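Local coordinates for probable fumarate reductase Ifc3 (Shewanella frigidimarina, PDB 1QO8), which reduces fumarate to succinate in vitro, essentially in one direction, with one FAD and four covalent haem c groups per subunit, and may serve electron transport to ferric iron, at residues Asp327-Asn332 / Val363-Arg368. Residues are numbered along the deposited sequence; the frame is centred on the assembly and turned at random.
Sequences DMTSSN and VGKDSR. With FAD (flavin-adenine dinucleotide), chain G.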
loop_
_atom_site.group_PDB
_atom_site.type_symbol
_atom_site.label_atom_id
_atom_site.label_comp_id
_atom_site.label_asym_id
_atom_site.label_seq_id
_atom_site.Cartn_x
_atom_site.Cartn_y
_atom_site.Cartn_z
ATOM N N ASP A 327 -3.420 13.104 -11.029
ATOM C CA ASP A 327 -3.292 14.203 -11.982
ATOM C C ASP A 327 -2.681 15.446 -11.329
ATOM O O ASP A 327 -2.703 16.493 -11.935
ATOM C CB ASP A 327 -4.716 14.560 -12.501
ATOM C CG ASP A 327 -5.294 13.450 -13.368
ATOM O OD1 ASP A 327 -4.696 13.085 -14.412
ATOM O OD2 ASP A 327 -6.362 12.863 -13.074
ATOM N N MET A 328 -2.179 15.390 -10.095
ATOM C CA MET A 328 -1.453 16.474 -9.495
ATOM C C MET A 328 -0.069 16.640 -10.166
ATOM O O MET A 328 0.363 15.683 -10.754
ATOM C CB MET A 328 -1.271 16.065 -8.025
ATOM C CG MET A 328 -2.639 16.119 -7.267
ATOM S SD MET A 328 -2.218 16.138 -5.559
ATOM C CE MET A 328 -3.961 16.415 -4.851
ATOM N N THR A 329 0.591 17.796 -10.090
ATOM C CA THR A 329 1.986 17.927 -10.368
ATOM C C THR A 329 2.824 17.476 -9.148
ATOM O O THR A 329 2.326 16.710 -8.342
ATOM C CB THR A 329 2.453 19.418 -10.488
ATOM O OG1 THR A 329 1.452 20.393 -10.395
ATOM C CG2 THR A 329 3.474 19.463 -11.547
ATOM N N SER A 330 3.997 18.110 -8.904
ATOM C CA SER A 330 4.702 17.740 -7.671
ATOM C C SER A 330 5.642 18.901 -7.499
ATOM O O SER A 330 6.025 19.446 -8.548
ATOM C CB SER A 330 5.591 16.429 -7.909
ATOM O OG SER A 330 6.386 16.390 -6.646
ATOM N N SER A 331 6.101 19.238 -6.337
ATOM C CA SER A 331 7.120 20.233 -6.216
ATOM C C SER A 331 8.521 19.577 -6.191
ATOM O O SER A 331 9.414 20.266 -5.787
ATOM C CB SER A 331 6.824 20.790 -4.813
ATOM O OG SER A 331 6.949 19.571 -4.065
ATOM N N ASN A 332 8.637 18.247 -6.251
ATOM C CA ASN A 332 9.859 17.530 -5.960
ATOM C C ASN A 332 10.956 17.682 -6.998
ATOM O O ASN A 332 10.673 17.805 -8.174
ATOM C CB ASN A 332 9.599 15.995 -5.896
ATOM C CG ASN A 332 8.822 15.679 -4.607
ATOM O OD1 ASN A 332 9.023 14.599 -4.083
ATOM N ND2 ASN A 332 8.113 16.677 -4.049
ATOM N N VAL A 363 0.828 24.446 -6.556
ATOM C CA VAL A 363 2.232 24.391 -7.050
ATOM C C VAL A 363 2.264 24.936 -8.458
ATOM O O VAL A 363 1.322 24.631 -9.222
ATOM C CB VAL A 363 2.688 22.878 -7.106
ATOM C CG1 VAL A 363 4.076 22.691 -7.606
ATOM C CG2 VAL A 363 2.661 22.347 -5.654
ATOM N N GLY A 364 3.331 25.655 -8.863
ATOM C CA GLY A 364 3.290 26.137 -10.250
ATOM C C GLY A 364 3.182 25.035 -11.258
ATOM O O GLY A 364 3.801 23.990 -11.068
ATOM N N LYS A 365 2.491 25.164 -12.368
ATOM C CA LYS A 365 2.290 24.070 -13.285
ATOM C C LYS A 365 3.451 24.028 -14.293
ATOM O O LYS A 365 3.925 22.964 -14.726
ATOM C CB LYS A 365 0.896 24.082 -13.904
ATOM C CG LYS A 365 0.325 22.663 -14.059
ATOM C CD LYS A 365 -0.520 22.442 -15.304
ATOM C CE LYS A 365 -0.590 20.962 -15.675
ATOM N NZ LYS A 365 -1.030 20.076 -14.546
ATOM N N ASP A 366 4.035 25.188 -14.575
ATOM C CA ASP A 366 5.206 25.367 -15.403
ATOM C C ASP A 366 6.504 25.373 -14.603
ATOM O O ASP A 366 7.371 24.556 -14.914
ATOM C CB ASP A 366 5.136 26.688 -16.197
ATOM C CG ASP A 366 4.156 27.695 -15.596
ATOM O OD1 ASP A 366 3.815 27.583 -14.346
ATOM O OD2 ASP A 366 3.731 28.554 -16.447
ATOM N N SER A 367 6.692 26.340 -13.740
ATOM C CA SER A 367 7.785 26.364 -12.771
ATOM C C SER A 367 7.300 25.701 -11.489
ATOM O O SER A 367 6.440 26.194 -10.714
ATOM C CB SER A 367 8.323 27.751 -12.696
ATOM O OG SER A 367 9.370 28.149 -11.853
ATOM N N ARG A 368 7.838 24.516 -11.159
ATOM C CA ARG A 368 7.207 23.652 -10.155
ATOM C C ARG A 368 7.563 24.049 -8.768
ATOM O O ARG A 368 8.135 23.353 -7.921
ATOM C CB ARG A 368 7.411 22.154 -10.445
ATOM C CG ARG A 368 6.800 21.720 -11.780
ATOM C CD ARG A 368 6.979 20.195 -12.081
ATOM N NE ARG A 368 8.374 19.771 -12.032
ATOM C CZ ARG A 368 9.063 19.238 -11.044
ATOM N NH1 ARG A 368 8.635 18.911 -9.791
ATOM N NH2 ARG A 368 10.367 18.946 -11.326
HETATM P PA FAD G . 16.355 13.453 -0.652
HETATM O O1A FAD G . 16.926 14.771 -0.228
HETATM O O2A FAD G . 15.463 13.375 -1.669
HETATM O O5B FAD G . 17.592 12.799 -1.366
HETATM C C5B FAD G . 17.613 11.380 -1.812
HETATM C C4B FAD G . 18.941 11.164 -2.698
HETATM O O4B FAD G . 18.857 9.707 -3.087
HETATM C C3B FAD G . 18.831 11.902 -4.073
HETATM O O3B FAD G . 19.755 12.839 -4.402
HETATM C C2B FAD G . 18.416 10.787 -5.101
HETATM O O2B FAD G . 18.902 10.988 -6.451
HETATM C C1B FAD G . 19.179 9.650 -4.534
HETATM N N9A FAD G . 18.637 8.340 -4.919
HETATM C C8A FAD G . 17.326 7.970 -5.085
HETATM N N7A FAD G . 17.208 6.757 -5.550
HETATM C C5A FAD G . 18.507 6.282 -5.702
HETATM C C6A FAD G . 19.059 5.047 -6.254
HETATM N N6A FAD G . 18.335 4.056 -6.695
HETATM N N1A FAD G . 20.412 4.968 -6.203
HETATM C C2A FAD G . 21.223 6.014 -5.827
HETATM N N3A FAD G . 20.795 7.195 -5.325
HETATM C C4A FAD G . 19.436 7.258 -5.322
HETATM N N1 FAD G . 10.763 19.556 4.965
HETATM C C2 FAD G . 11.063 20.199 6.061
HETATM O O2 FAD G . 11.113 19.772 7.168
HETATM N N3 FAD G . 11.396 21.587 6.066
HETATM C C4 FAD G . 11.392 22.206 4.820
HETATM O O4 FAD G . 11.615 23.382 4.752
HETATM C C4X FAD G . 10.990 21.475 3.621
HETATM N N5 FAD G . 10.927 22.104 2.437
HETATM C C5X FAD G . 10.635 21.424 1.303
HETATM C C6 FAD G . 10.603 22.139 0.098
HETATM C C7 FAD G . 10.317 21.476 -1.071
HETATM C C7M FAD G . 10.266 22.165 -2.397
HETATM C C8 FAD G . 10.100 20.052 -1.018
HETATM C C8M FAD G . 9.860 19.306 -2.296
HETATM C C9 FAD G . 10.162 19.345 0.155
HETATM C C9A FAD G . 10.428 19.990 1.340
HETATM N N10 FAD G . 10.483 19.380 2.608
HETATM C C10 FAD G . 10.749 20.067 3.730
HETATM C "C1'" FAD G . 10.651 17.896 2.707
HETATM C "C2'" FAD G . 12.149 17.551 3.002
HETATM O "O2'" FAD G . 12.838 18.515 2.136
HETATM C "C3'" FAD G . 12.397 16.184 2.319
HETATM O "O3'" FAD G . 11.534 15.179 2.869
HETATM C "C4'" FAD G . 13.754 15.645 2.885
HETATM O "O4'" FAD G . 14.742 16.576 2.347
HETATM C "C5'" FAD G . 13.987 14.258 2.187
HETATM O "O5'" FAD G . 15.501 13.983 2.459
HETATM P P FAD G . 16.172 12.648 2.084
HETATM O O1P FAD G . 17.597 12.798 2.562
HETATM O O2P FAD G . 15.323 11.685 2.628
HETATM O O3P FAD G . 15.976 12.568 0.650
HETATM O O HOH W 1 9.250 23.002 -5.688
#
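Arg368 reaches across to 327-332 and binds two backbone carbonyls with one nitrogen. Arg368 NH1 donates to Ser330 O at 2.9 Å and to Asn332 O at 2.8 Å, both nearly straight. The two acceptors lie at the edge of the guanidinium, within a few degrees of its plane, but NH1 stands well above the carbonyl plane of Ser330 and only 20° off that of Asn332. A weak bond from NH2 to Asn332 O adds a third, and NH2 also serves Glu81 O, joining this loop to the haem-bearing region. Arginine suits the place because its flat group offers several N-H bonds at once; the bend at chi3 (-55°) turns that group back to the carbonyls. A water links Ser331 O with Arg368 O.

Van der Waals contacts accompany these bonds. Thr329 CG2 packs on the arginine's aliphatic stem, 3.6 Å from Arg368 CD, while Val363, branched and compact, lays CG1 against the backbone of Ser330 and Ser331, 3.9 Å from Ser330 O.

Within 327-332, Ser330 OG accepts from Asn332 N at 2.9 Å, an ST turn, and is also bonded to Ile498 O. Ser331 OG, on a side chain short enough to fit, lies 3.4 Å from the methyl carbon FAD C8M, beyond the edge of the ring system, and is hydrogen-bonded to His499, a probable succinate ligand; Asn332 ND2 bonds His499 O.

Strands 329-330 and 357-364 both pair with strand 489-505, so the contact ties neighbouring parts of one mixed sheet at the dimethylbenzene edge of the flavin, in the FAD pocket of a fumarate reductase flavoprotein.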